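Local coordinates for aminoacyl-tRNA synthetase (Cryptosporidium parvum, PDB 5F9Y), which probably attaches proline to its cognate tRNA by way of a prolyl-adenylate, and here holds proline and AMP, at residues Q239-H244 with W273-R278. Numbering follows the deposited sequence.
Sequences QAATSH and WGLTTR. With AMP (adenosine monophosphate), chain D; PRO (proline), chain C.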
loop_
_atom_site.group_PDB
_atom_site.type_symbol
_atom_site.label_atom_id
_atom_site.label_comp_id
_atom_site.label_asym_id
_atom_site.label_seq_id
_atom_site.Cartn_x
_atom_site.Cartn_y
_atom_site.Cartn_z
ATOM N N GLN A 239 -5.825 2.044 6.661
ATOM C CA GLN A 239 -5.090 0.892 7.168
ATOM C C GLN A 239 -4.296 0.254 6.034
ATOM O O GLN A 239 -4.866 -0.128 5.006
ATOM C CB GLN A 239 -6.047 -0.119 7.789
ATOM C CG GLN A 239 -5.355 -1.309 8.424
ATOM C CD GLN A 239 -6.330 -2.391 8.825
ATOM O OE1 GLN A 239 -6.771 -2.452 9.971
ATOM N NE2 GLN A 239 -6.675 -3.255 7.879
ATOM N N ALA A 240 -2.983 0.128 6.221
ATOM C CA ALA A 240 -2.094 -0.326 5.158
ATOM C C ALA A 240 -2.017 -1.848 5.063
ATOM O O ALA A 240 -2.208 -2.412 3.982
ATOM C CB ALA A 240 -0.695 0.262 5.364
ATOM N N ALA A 241 -1.729 -2.521 6.174
ATOM C CA ALA A 241 -1.622 -3.974 6.182
ATOM C C ALA A 241 -1.771 -4.463 7.613
ATOM O O ALA A 241 -1.607 -3.698 8.566
ATOM C CB ALA A 241 -0.294 -4.444 5.580
ATOM N N THR A 242 -2.082 -5.751 7.754
ATOM C CA THR A 242 -2.342 -6.350 9.056
ATOM C C THR A 242 -1.608 -7.676 9.194
ATOM O O THR A 242 -1.427 -8.414 8.221
ATOM C CB THR A 242 -3.841 -6.582 9.285
ATOM O OG1 THR A 242 -4.407 -7.229 8.137
ATOM C CG2 THR A 242 -4.557 -5.264 9.532
ATOM N N SER A 243 -1.202 -7.975 10.428
ATOM C CA SER A 243 -0.527 -9.225 10.770
ATOM C C SER A 243 -1.122 -9.724 12.079
ATOM O O SER A 243 -0.919 -9.104 13.128
ATOM C CB SER A 243 0.985 -9.021 10.891
ATOM O OG SER A 243 1.653 -10.246 11.136
ATOM N N HIS A 244 -1.849 -10.838 12.025
ATOM C CA HIS A 244 -2.652 -11.311 13.148
ATOM C C HIS A 244 -1.954 -12.449 13.882
ATOM O O HIS A 244 -1.481 -13.402 13.255
ATOM C CB HIS A 244 -4.025 -11.785 12.673
ATOM C CG HIS A 244 -4.690 -10.850 11.715
ATOM N ND1 HIS A 244 -5.207 -9.632 12.100
ATOM C CD2 HIS A 244 -4.924 -10.954 10.386
ATOM C CE1 HIS A 244 -5.729 -9.026 11.049
ATOM N NE2 HIS A 244 -5.571 -9.807 9.996
ATOM N N TRP A 273 -1.653 -13.248 7.921
ATOM C CA TRP A 273 -1.230 -11.908 7.542
ATOM C C TRP A 273 -1.504 -11.692 6.060
ATOM O O TRP A 273 -1.376 -12.615 5.251
ATOM C CB TRP A 273 0.256 -11.685 7.860
ATOM C CG TRP A 273 1.066 -12.956 7.890
ATOM C CD1 TRP A 273 1.154 -13.845 8.922
ATOM C CD2 TRP A 273 1.899 -13.473 6.846
ATOM N NE1 TRP A 273 1.984 -14.885 8.582
ATOM C CE2 TRP A 273 2.456 -14.679 7.313
ATOM C CE3 TRP A 273 2.228 -13.035 5.560
ATOM C CZ2 TRP A 273 3.322 -15.452 6.542
ATOM C CZ3 TRP A 273 3.088 -13.802 4.795
ATOM C CH2 TRP A 273 3.625 -14.997 5.288
ATOM N N GLY A 274 -1.878 -10.467 5.714
ATOM C CA GLY A 274 -2.292 -10.161 4.355
ATOM C C GLY A 274 -1.875 -8.771 3.932
ATOM O O GLY A 274 -1.782 -7.852 4.752
ATOM N N LEU A 275 -1.615 -8.623 2.634
ATOM C CA LEU A 275 -1.317 -7.335 2.015
ATOM C C LEU A 275 -1.991 -7.289 0.653
ATOM O O LEU A 275 -1.816 -8.204 -0.157
ATOM C CB LEU A 275 0.192 -7.119 1.864
ATOM C CG LEU A 275 0.628 -5.873 1.088
ATOM C CD1 LEU A 275 0.243 -4.613 1.837
ATOM C CD2 LEU A 275 2.123 -5.902 0.824
ATOM N N THR A 276 -2.753 -6.230 0.399
ATOM C CA THR A 276 -3.592 -6.135 -0.788
ATOM C C THR A 276 -3.096 -5.027 -1.712
ATOM O O THR A 276 -2.133 -4.313 -1.416
ATOM C CB THR A 276 -5.051 -5.892 -0.397
ATOM O OG1 THR A 276 -5.201 -4.547 0.073
ATOM C CG2 THR A 276 -5.472 -6.852 0.705
ATOM N N THR A 277 -3.785 -4.880 -2.847
ATOM C CA THR A 277 -3.493 -3.815 -3.800
ATOM C C THR A 277 -3.847 -2.434 -3.270
ATOM O O THR A 277 -3.667 -1.451 -3.997
ATOM C CB THR A 277 -4.238 -4.058 -5.114
ATOM O OG1 THR A 277 -5.613 -4.353 -4.838
ATOM C CG2 THR A 277 -3.612 -5.213 -5.875
ATOM N N ARG A 278 -4.353 -2.337 -2.039
ATOM C CA ARG A 278 -4.565 -1.035 -1.420
ATOM C C ARG A 278 -3.264 -0.248 -1.320
ATOM O O ARG A 278 -3.282 0.987 -1.341
ATOM C CB ARG A 278 -5.201 -1.221 -0.039
ATOM C CG ARG A 278 -5.326 0.047 0.787
ATOM C CD ARG A 278 -6.068 -0.213 2.085
ATOM N NE ARG A 278 -7.505 -0.353 1.875
ATOM C CZ ARG A 278 -8.392 -0.506 2.853
ATOM N NH1 ARG A 278 -7.989 -0.542 4.116
ATOM N NH2 ARG A 278 -9.682 -0.620 2.569
HETATM P P AMP D . -9.395 -6.042 7.327
HETATM O O1P AMP D . -9.176 -5.960 8.817
HETATM O O2P AMP D . -10.310 -7.165 6.896
HETATM O O3P AMP D . -9.685 -4.719 6.658
HETATM O "O5'" AMP D . -7.971 -6.473 6.753
HETATM C "C5'" AMP D . -7.851 -7.049 5.457
HETATM C "C4'" AMP D . -6.792 -6.365 4.626
HETATM O "O4'" AMP D . -7.310 -6.168 3.286
HETATM C "C3'" AMP D . -6.355 -4.990 5.117
HETATM O "O3'" AMP D . -4.994 -4.765 4.750
HETATM C "C2'" AMP D . -7.259 -4.049 4.326
HETATM O "O2'" AMP D . -6.742 -2.746 4.157
HETATM C "C1'" AMP D . -7.392 -4.785 2.991
HETATM N N9 AMP D . -8.671 -4.552 2.317
HETATM C C8 AMP D . -9.878 -4.765 2.876
HETATM N N7 AMP D . -10.880 -4.464 2.014
HETATM C C5 AMP D . -10.311 -4.047 0.869
HETATM C C6 AMP D . -10.800 -3.579 -0.447
HETATM N N6 AMP D . -12.127 -3.499 -0.704
HETATM N N1 AMP D . -9.879 -3.236 -1.375
HETATM C C2 AMP D . -8.560 -3.314 -1.122
HETATM N N3 AMP D . -8.046 -3.730 0.050
HETATM C C4 AMP D . -8.854 -4.103 1.072
HETATM N N PRO C . -6.739 -13.279 6.868
HETATM C CA PRO C . -6.433 -11.970 7.454
HETATM C C PRO C . -7.440 -10.901 7.048
HETATM O O PRO C . -8.438 -11.194 6.392
HETATM C CB PRO C . -5.040 -11.650 6.898
HETATM C CG PRO C . -4.906 -12.496 5.680
HETATM C CD PRO C . -5.665 -13.750 5.978
HETATM O OXT PRO C . -7.279 -9.724 7.372
HETATM O O HOH W 1 -3.467 -4.403 2.279
#
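Arg278 reaches back to the backbone of Gln239, running alongside the AMP. Its CB sits 3.8 Å from AMP N3; the chain then runs extended through CG, and CD comes close to both Gln239 O and the ribose O2'. A bend at chi3 (-76°) turns the guanidinium, so that one face lies against the adenine, near C4, while NH1 donates in its own plane to a lone pair of Gln239 O (3.3 Å, 174° at the hydrogen). NE is held by Ile164 O, and NH2 lies 3.9 Å from AMP C4 and C5. This is the antiparallel sheet of the class II synthetase catalytic core, where neighbouring strands carry the adenylate components. Ala240 and Ala241 form a classic beta bulge against Ile227, and past it Gly274 N bonds to Thr242 O at 3.3 Å. Without a side chain, Gly274 leaves room for proline: the ligand's CB lies 3.6 Å from Gly274 N; His244 NE2 donates to proline OXT (3.1 Å). On the reverse side Ala241 CB meets Leu275 CD1 at 3.8 Å, next to Tyr195 of helix 181-202. Between the strands, one water joins Ala240 O, Thr276 N, Thr276 OG1 and AMP O3', while Thr276 OG1 donates to AMP N3 (3.0 Å).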